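Local coordinates for transthyretin-like protein (Klebsiella pneumoniae subsp. pneumoniae, PDB 3QVA), which probably hydrolyses 5-hydroxyisourate to 2-oxo-4-hydroxy-4-carboxy-5-ureidoimidazoline in purine breakdown, working as a homotetramer of the transthyretin family, at residues Ser10-His15 with Tyr63-Glu68; Ile16-Thr21 with Gly70-Arg75; Leu42-Asn45 with Arg49-Thr52. All blocks are in the same frame, centred on the assembly; numbering follows the deposited sequence.

Contact 1: residues Ser10-His15 with Tyr63-Glu68; sequences STLSTH and YCLTAE
Leu-65 and Leu-12 meet tip to tip across the gap between two sheets, a compact example of how a beta sandwich is filled from both sides. Leu-65, on strand 62-67, gives up the most surface, and its whole branch point takes part: CD2 of Leu-12 rests 3.9 Å from Leu-65 CG and nearly as close to both of its methyls. One methyl thus sits against the fork of the opposite leucine. With CG opposite the backbone N (chi1 176°), Leu-12 carries its branch out from strand 12-18 into the interior, where CD2 is the methyl nearest Leu-65. Leu-65 turns less regularly, its chi1 of -103° lying away from the usual staggered values, and with this setting its fork faces Leu-12.

Thr-14, two residues further along the same strand, touches more lightly. Its CB comes within 4.4 Å of Leu-65 CD1, so that the aliphatic part of the threonine borders the leucine. The hydroxyl has its own partner, for OG1 is hydrogen-bonded to the carbonyl oxygen of Leu-101 on the neighbouring strand 99-106.

The two strands belong to different sheets of the transthyretin fold, and the nearest CA atoms, those of Thr-14 and Leu-65, are 9.2 Å apart, a spacing bridged by side chains alone. Around them the interior is continued by Leu-32 and Phe-89 against Leu-12, and by Val-30 and Phe-53 against Leu-65.

All three touching residues are buried, and what passes between the strands is carbon against carbon. Such a contact has little directionality: cohesion comes from close fit and exclusion of water, while the threonine hydroxyl buried beside it is satisfied by a carbonyl of its own sheet.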
loop_
_atom_site.group_PDB
_atom_site.type_symbol
_atom_site.label_atom_id
_atom_site.label_comp_id
_atom_site.label_asym_id
_atom_site.label_seq_id
_atom_site.Cartn_x
_atom_site.Cartn_y
_atom_site.Cartn_z
ATOM N N SER A 10 17.896 -9.183 17.279
ATOM C CA SER A 10 16.588 -8.596 17.021
ATOM C C SER A 10 15.493 -9.649 16.888
ATOM O O SER A 10 15.604 -10.578 16.081
ATOM C CB SER A 10 16.645 -7.762 15.744
ATOM N N THR A 11 14.436 -9.484 17.678
ATOM C CA THR A 11 13.247 -10.327 17.587
ATOM C C THR A 11 12.416 -9.953 16.357
ATOM O O THR A 11 12.543 -8.850 15.819
ATOM C CB THR A 11 12.368 -10.208 18.848
ATOM O OG1 THR A 11 12.219 -8.826 19.195
ATOM C CG2 THR A 11 12.991 -10.958 20.022
ATOM N N LEU A 12 11.576 -10.882 15.913
ATOM C CA LEU A 12 10.764 -10.671 14.722
ATOM C C LEU A 12 9.300 -11.005 14.975
ATOM O O LEU A 12 8.979 -12.064 15.517
ATOM C CB LEU A 12 11.301 -11.503 13.557
ATOM C CG LEU A 12 10.533 -11.490 12.232
ATOM C CD1 LEU A 12 10.584 -10.104 11.578
ATOM C CD2 LEU A 12 11.087 -12.542 11.293
ATOM N N SER A 13 8.417 -10.098 14.564
ATOM C CA SER A 13 6.988 -10.340 14.647
ATOM C C SER A 13 6.292 -9.943 13.353
ATOM O O SER A 13 6.844 -9.192 12.538
ATOM C CB SER A 13 6.379 -9.575 15.821
ATOM O OG SER A 13 6.537 -8.175 15.662
ATOM N N THR A 14 5.083 -10.461 13.164
ATOM C CA THR A 14 4.245 -10.011 12.058
ATOM C C THR A 14 2.786 -9.875 12.462
ATOM O O THR A 14 2.365 -10.317 13.543
ATOM C CB THR A 14 4.404 -10.896 10.779
ATOM O OG1 THR A 14 3.862 -10.200 9.646
ATOM C CG2 THR A 14 3.697 -12.234 10.936
ATOM N N HIS A 15 2.034 -9.233 11.574
ATOM C CA HIS A 15 0.623 -8.985 11.732
ATOM C C HIS A 15 0.090 -8.988 10.310
ATOM O O HIS A 15 0.654 -8.328 9.442
ATOM C CB HIS A 15 0.433 -7.619 12.404
ATOM C CG HIS A 15 -0.996 -7.232 12.632
ATOM N ND1 HIS A 15 -1.397 -5.916 12.722
ATOM C CD2 HIS A 15 -2.113 -7.979 12.808
ATOM C CE1 HIS A 15 -2.700 -5.869 12.938
ATOM N NE2 HIS A 15 -3.157 -7.107 13.000
ATOM N N TYR A 63 17.249 -12.649 5.809
ATOM C CA TYR A 63 16.104 -13.495 6.117
ATOM C C TYR A 63 14.993 -13.368 5.089
ATOM O O TYR A 63 14.934 -12.411 4.320
ATOM C CB TYR A 63 15.537 -13.152 7.493
ATOM C CG TYR A 63 16.455 -13.468 8.647
ATOM C CD1 TYR A 63 17.355 -12.519 9.122
ATOM C CD2 TYR A 63 16.406 -14.709 9.279
ATOM C CE1 TYR A 63 18.199 -12.797 10.188
ATOM C CE2 TYR A 63 17.246 -14.997 10.353
ATOM C CZ TYR A 63 18.138 -14.035 10.800
ATOM O OH TYR A 63 18.970 -14.313 11.860
ATOM N N CYS A 64 14.102 -14.348 5.111
ATOM C CA CYS A 64 12.970 -14.389 4.220
ATOM C C CYS A 64 11.752 -14.810 5.032
ATOM O O CYS A 64 11.744 -15.899 5.612
ATOM C CB CYS A 64 13.253 -15.394 3.108
ATOM S SG CYS A 64 11.960 -15.549 1.908
ATOM N N LEU A 65 10.748 -13.933 5.105
ATOM C CA LEU A 65 9.458 -14.269 5.715
ATOM C C LEU A 65 8.455 -14.522 4.614
ATOM O O LEU A 65 8.261 -13.666 3.765
ATOM C CB LEU A 65 8.926 -13.116 6.566
ATOM C CG LEU A 65 8.969 -13.051 8.086
ATOM C CD1 LEU A 65 8.072 -11.890 8.519
ATOM C CD2 LEU A 65 8.523 -14.345 8.763
ATOM N N THR A 66 7.806 -15.681 4.630
ATOM C CA THR A 66 6.877 -16.025 3.565
ATOM C C THR A 66 5.496 -16.351 4.107
ATOM O O THR A 66 5.330 -17.319 4.855
ATOM C CB THR A 66 7.396 -17.217 2.735
ATOM O OG1 THR A 66 8.707 -16.912 2.238
ATOM C CG2 THR A 66 6.455 -17.512 1.561
ATOM N N ALA A 67 4.509 -15.551 3.709
ATOM C CA ALA A 67 3.125 -15.779 4.115
ATOM C C ALA A 67 2.393 -16.519 3.010
ATOM O O ALA A 67 2.439 -16.120 1.848
ATOM C CB ALA A 67 2.425 -14.456 4.438
ATOM N N GLU A 68 1.729 -17.613 3.368
ATOM C CA GLU A 68 1.053 -18.431 2.379
ATOM C C GLU A 68 -0.336 -17.859 2.106
ATOM O O GLU A 68 -1.360 -18.430 2.479
ATOM C CB GLU A 68 1.005 -19.889 2.845
ATOM C CG GLU A 68 2.399 -20.517 2.932
ATOM C CD GLU A 68 3.039 -20.700 1.567
ATOM O OE1 GLU A 68 2.308 -21.038 0.618
ATOM O OE2 GLU A 68 4.271 -20.507 1.442
#

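Contact 2: residues Ile16-Thr21 with Gly70-Arg75; sequences ILDIST and GAWFAR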
loop_
_atom_site.group_PDB
_atom_site.type_symbol
_atom_site.label_atom_id
_atom_site.label_comp_id
_atom_site.label_asym_id
_atom_site.label_seq_id
_atom_site.Cartn_x
_atom_site.Cartn_y
_atom_site.Cartn_z
ATOM N N ILE A 16 -0.955 -9.766 10.054
ATOM C CA ILE A 16 -1.521 -9.838 8.717
ATOM C C ILE A 16 -2.963 -9.359 8.747
ATOM O O ILE A 16 -3.787 -9.875 9.496
ATOM C CB ILE A 16 -1.415 -11.261 8.096
ATOM C CG1 ILE A 16 0.037 -11.755 8.144
ATOM C CG2 ILE A 16 -1.949 -11.255 6.666
ATOM C CD1 ILE A 16 0.317 -13.017 7.315
ATOM N N LEU A 17 -3.244 -8.343 7.944
ATOM C CA LEU A 17 -4.587 -7.808 7.822
ATOM C C LEU A 17 -5.109 -8.036 6.414
ATOM O O LEU A 17 -4.408 -7.770 5.440
ATOM C CB LEU A 17 -4.569 -6.313 8.125
ATOM C CG LEU A 17 -4.301 -5.968 9.590
ATOM C CD1 LEU A 17 -3.578 -4.656 9.680
ATOM C CD2 LEU A 17 -5.602 -5.955 10.398
ATOM N N ASP A 18 -6.338 -8.523 6.306
ATOM C CA ASP A 18 -6.991 -8.639 5.011
ATOM C C ASP A 18 -7.722 -7.331 4.748
ATOM O O ASP A 18 -8.811 -7.090 5.286
ATOM C CB ASP A 18 -7.959 -9.830 4.974
ATOM C CG ASP A 18 -8.653 -9.993 3.618
ATOM O OD1 ASP A 18 -8.388 -9.209 2.678
ATOM O OD2 ASP A 18 -9.482 -10.922 3.479
ATOM N N ILE A 19 -7.119 -6.479 3.919
ATOM C CA ILE A 19 -7.691 -5.160 3.678
ATOM C C ILE A 19 -8.890 -5.211 2.729
ATOM O O ILE A 19 -9.590 -4.220 2.571
ATOM C CB ILE A 19 -6.637 -4.121 3.222
ATOM C CG1 ILE A 19 -6.196 -4.383 1.777
ATOM C CG2 ILE A 19 -5.453 -4.097 4.209
ATOM C CD1 ILE A 19 -5.353 -3.245 1.173
ATOM N N SER A 20 -9.137 -6.371 2.121
ATOM C CA SER A 20 -10.331 -6.548 1.300
ATOM C C SER A 20 -11.587 -6.569 2.182
ATOM O O SER A 20 -12.674 -6.202 1.735
ATOM C CB SER A 20 -10.226 -7.805 0.429
ATOM O OG SER A 20 -10.395 -8.981 1.196
ATOM N N THR A 21 -11.419 -6.961 3.445
ATOM C CA THR A 21 -12.532 -7.017 4.401
ATOM C C THR A 21 -12.338 -6.114 5.623
ATOM O O THR A 21 -13.287 -5.864 6.376
ATOM C CB THR A 21 -12.781 -8.462 4.890
ATOM O OG1 THR A 21 -11.628 -8.930 5.602
ATOM C CG2 THR A 21 -13.090 -9.394 3.724
ATOM N N GLY A 70 -1.955 -17.109 -0.851
ATOM C CA GLY A 70 -2.754 -17.713 -1.918
ATOM C C GLY A 70 -3.551 -18.898 -1.409
ATOM O O GLY A 70 -4.744 -19.031 -1.712
ATOM N N ALA A 71 -2.896 -19.740 -0.609
ATOM C CA ALA A 71 -3.534 -20.912 0.003
ATOM C C ALA A 71 -4.645 -20.503 0.963
ATOM O O ALA A 71 -5.701 -21.147 1.010
ATOM C CB ALA A 71 -2.498 -21.773 0.717
ATOM N N TRP A 72 -4.402 -19.436 1.724
ATOM C CA TRP A 72 -5.384 -18.894 2.656
ATOM C C TRP A 72 -6.631 -18.379 1.924
ATOM O O TRP A 72 -7.760 -18.692 2.319
ATOM C CB TRP A 72 -4.749 -17.793 3.511
ATOM C CG TRP A 72 -5.624 -17.259 4.593
ATOM C CD1 TRP A 72 -5.885 -17.843 5.799
ATOM C CD2 TRP A 72 -6.327 -16.010 4.590
ATOM N NE1 TRP A 72 -6.717 -17.040 6.542
ATOM C CE2 TRP A 72 -7.009 -15.912 5.821
ATOM C CE3 TRP A 72 -6.458 -14.969 3.659
ATOM C CZ2 TRP A 72 -7.804 -14.811 6.157
ATOM C CZ3 TRP A 72 -7.248 -13.866 3.997
ATOM C CH2 TRP A 72 -7.911 -13.801 5.236
ATOM N N PHE A 73 -6.430 -17.618 0.846
ATOM C CA PHE A 73 -7.560 -17.128 0.063
ATOM C C PHE A 73 -8.335 -18.281 -0.569
ATOM O O PHE A 73 -9.568 -18.270 -0.569
ATOM C CB PHE A 73 -7.121 -16.132 -1.015
ATOM C CG PHE A 73 -6.819 -14.752 -0.490
ATOM C CD1 PHE A 73 -5.587 -14.155 -0.745
ATOM C CD2 PHE A 73 -7.772 -14.039 0.236
ATOM C CE1 PHE A 73 -5.300 -12.865 -0.276
ATOM C CE2 PHE A 73 -7.500 -12.756 0.713
ATOM C CZ PHE A 73 -6.249 -12.164 0.451
ATOM N N ALA A 74 -7.605 -19.271 -1.084
ATOM C CA ALA A 74 -8.203 -20.441 -1.735
ATOM C C ALA A 74 -9.062 -21.285 -0.791
ATOM O O ALA A 74 -10.113 -21.800 -1.199
ATOM C CB ALA A 74 -7.127 -21.295 -2.389
ATOM N N ARG A 75 -8.622 -21.423 0.462
ATOM C CA ARG A 75 -9.375 -22.162 1.482
ATOM C C ARG A 75 -10.701 -21.492 1.815
ATOM O O ARG A 75 -11.652 -22.156 2.238
ATOM C CB ARG A 75 -8.560 -22.324 2.764
ATOM C CG ARG A 75 -7.504 -23.402 2.692
ATOM C CD ARG A 75 -6.990 -23.763 4.078
ATOM N NE ARG A 75 -6.358 -22.640 4.768
ATOM C CZ ARG A 75 -5.090 -22.267 4.604
ATOM N NH1 ARG A 75 -4.302 -22.916 3.756
ATOM N NH2 ARG A 75 -4.612 -21.235 5.284
#
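Asp-18, at the end of strand 12-18, meets the aromatic pair Trp-72 and Phe-73 of helix 69-75 and illustrates how a buried carboxylate can be lodged between ring edges and polar groups. The aromatic approaches come first. OD2 of Asp-18 lies in the plane of the indole, at its outer edge, 3.7 Å from Trp-72 CH2 and equally near CZ3. The same oxygen is 3.9 Å from Phe-73 CE2, again at the ring edge and near its plane. The carboxylate is turned steeply to both rings, 79° to the indole and 76° to the phenyl. Ring edges carry the slightly positive hydrogens, so the arrangement is probably mildly favourable electrostatically. On the helix the rings also touch each other: Trp-72 CE3 lies 3.7 Å above one face of Phe-73, offset toward its rim.

In the transthyretin fold this short helix follows strand 62-67, and here it packs beside the end of strand 12-18, in the other sheet. Trp-72 reaches across with its CG anti to the backbone N (chi1 -174°), and its NE1 bonds to the carbonyl oxygen of Glu-26.

Hydrogen bonds hold the other carboxylate oxygen. Asp-18 OD1 accepts from the backbone N of Ser-20 at 3.0 Å, which makes an Asx turn where the strand gives way to loop. Ser-20 OG donates to the same atom at an unusually short 2.5 Å, and both donors arrive from one face of the carboxylate plane.

Charge is met by Arg-78, whose NH1 forms a salt bridge with Asp-18 OD2 while NH2 bonds to Ser-20 OG. Within the turn, Ile-19 and Ser-20 each pack against the same residue of the third subunit.

Contact 3: residues Leu42-Asn45 with Arg49-Thr52; sequences LVTN and RIAT. With PO4 (phosphate ion), chain F.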
loop_
_atom_site.group_PDB
_atom_site.type_symbol
_atom_site.label_atom_id
_atom_site.label_comp_id
_atom_site.label_asym_id
_atom_site.label_seq_id
_atom_site.Cartn_x
_atom_site.Cartn_y
_atom_site.Cartn_z
ATOM N N LEU A 42 4.927 -20.967 11.342
ATOM C CA LEU A 42 3.911 -20.633 12.337
ATOM C C LEU A 42 2.613 -20.174 11.676
ATOM O O LEU A 42 2.536 -20.097 10.447
ATOM C CB LEU A 42 4.453 -19.594 13.338
ATOM C CG LEU A 42 5.690 -20.032 14.142
ATOM C CD1 LEU A 42 6.327 -18.881 14.896
ATOM C CD2 LEU A 42 5.326 -21.164 15.100
ATOM N N VAL A 43 1.586 -19.913 12.486
ATOM C CA VAL A 43 0.265 -19.544 11.968
ATOM C C VAL A 43 -0.271 -18.329 12.719
ATOM O O VAL A 43 -0.141 -18.240 13.942
ATOM C CB VAL A 43 -0.747 -20.720 12.055
ATOM C CG1 VAL A 43 -2.026 -20.392 11.315
ATOM C CG2 VAL A 43 -0.159 -21.966 11.468
ATOM N N THR A 44 -0.868 -17.388 11.986
ATOM C CA THR A 44 -1.429 -16.199 12.612
ATOM C C THR A 44 -2.607 -16.571 13.499
ATOM O O THR A 44 -3.409 -17.443 13.150
ATOM C CB THR A 44 -1.906 -15.163 11.585
ATOM O OG1 THR A 44 -2.866 -15.766 10.701
ATOM C CG2 THR A 44 -0.719 -14.615 10.786
ATOM N N ASN A 45 -2.700 -15.902 14.642
ATOM C CA ASN A 45 -3.822 -16.098 15.563
ATOM C C ASN A 45 -5.072 -15.298 15.163
ATOM O O ASN A 45 -5.126 -14.724 14.076
ATOM C CB ASN A 45 -3.387 -15.798 17.003
ATOM C CG ASN A 45 -2.961 -14.352 17.208
ATOM O OD1 ASN A 45 -3.355 -13.458 16.459
ATOM N ND2 ASN A 45 -2.153 -14.117 18.235
ATOM N N ARG A 49 -1.903 -12.211 14.188
ATOM C CA ARG A 49 -0.544 -11.954 14.674
ATOM C C ARG A 49 0.292 -13.198 14.938
ATOM O O ARG A 49 -0.235 -14.271 15.237
ATOM C CB ARG A 49 -0.589 -11.086 15.940
ATOM C CG ARG A 49 -1.082 -9.666 15.685
ATOM C CD ARG A 49 -1.138 -8.869 16.968
ATOM N NE ARG A 49 -1.728 -7.546 16.774
ATOM C CZ ARG A 49 -1.048 -6.459 16.411
ATOM N NH1 ARG A 49 0.258 -6.521 16.189
ATOM N NH2 ARG A 49 -1.682 -5.301 16.272
ATOM N N ILE A 50 1.602 -13.037 14.784
ATOM C CA ILE A 50 2.592 -13.986 15.278
ATOM C C ILE A 50 3.574 -13.153 16.092
ATOM O O ILE A 50 4.265 -12.284 15.546
ATOM C CB ILE A 50 3.314 -14.757 14.139
ATOM C CG1 ILE A 50 2.329 -15.660 13.390
ATOM C CG2 ILE A 50 4.471 -15.601 14.703
ATOM C CD1 ILE A 50 2.846 -16.154 12.045
ATOM N N ALA A 51 3.612 -13.399 17.402
ATOM C CA ALA A 51 4.380 -12.550 18.323
ATOM C C ALA A 51 5.892 -12.673 18.185
ATOM O O ALA A 51 6.618 -11.690 18.371
ATOM C CB ALA A 51 3.953 -12.802 19.772
ATOM N N THR A 52 6.364 -13.876 17.865
ATOM C CA THR A 52 7.795 -14.142 17.708
ATOM C C THR A 52 8.045 -15.370 16.829
ATOM O O THR A 52 7.238 -16.303 16.811
ATOM C CB THR A 52 8.510 -14.298 19.086
ATOM O OG1 THR A 52 9.930 -14.384 18.893
ATOM C CG2 THR A 52 7.998 -15.530 19.845
HETATM P P PO4 F . -0.218 -1.451 15.009
HETATM O O1 PO4 F . 1.264 -1.562 15.265
HETATM O O2 PO4 F . -0.475 -0.298 14.058
HETATM O O3 PO4 F . -0.695 -2.738 14.379
HETATM O O4 PO4 F . -0.956 -1.231 16.310
HETATM O O HOH W 1 0.237 -16.712 16.765
#
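With chi1 at 63°, Asn-45 holds its CG between the backbone N and the carbonyl carbon, folding the amide back over its own chain toward Arg-49. Ile-50 has CG1 anti to its carbonyl carbon (chi1 -66°), which sends that branch across to Val-43 and Thr-44. Both residues belong to a tight connection in the transthyretin fold, where strand 37-43 of one sheet leads into the short strand 49-50 at the border of the other.

Two hydrogen bonds join Asn-45 to Arg-49. The backbone N of Asn-45 donates to the carbonyl oxygen of Arg-49 over 3.0 Å, almost straight. In return Arg-49 N donates to Asn-45 OD1, also at 3.0 Å, reaching it from well above the amide plane. OD1 also accepts from Gln-47 N, two residues on, an Asx turn, so one oxygen takes two backbone N-H groups. Thr-44 adds a CA-H...O contact to the same Arg-49 oxygen, and a water bridges this oxygen to the carbonyl of Val-43.

Beside these bonds the contact is apolar. Leu-42 and Ile-50 lie aslant to each other, with Leu-42 CD1 3.8 Å from Ile-50 CG2. Thr-44 crosses Ile-50 at about a right angle, and its methyl CG2 sits 4.1 Å from Ile-50 CD1. The threonine hydroxyl is occupied by Ala-25 O and Val-28 N.

Arg-49 runs the other way, its chain extended from CG to NE, past His-15 to a phosphate ion probably from the crystallisation liquor. The ion sits between subunits, held also by His-15, Arg-49 and His-100 of the second subunit, a cluster consistent with the active site of 5-hydroxyisourate hydrolases. Arg-49 NH2 bonds weakly to Ser-116 O of the second subunit and, at 3.3 Å, to phosphate O3, which lies at the guanidinium edge, near its plane.

In the fold
From the N terminus, strand 12-18 supplies the first side of contact 1 and then, without a break, of contact 2. The chain next runs through strands 29-34 and 37-43 into contact 3, which closes a short turn nested inside the larger loops closed by the other two. Strand 62-67 then completes contact 1 and helix 69-75 completes contact 2, so these two cross along the chain. Contact 1 joins the two sheets face to face, contact 2 sets the helix against the strand end, and contact 3 links sheet to sheet at their border. Ile-16 touches both Ala-67 and Thr-44, while Thr-14 O probably bonds to Ile-50 N.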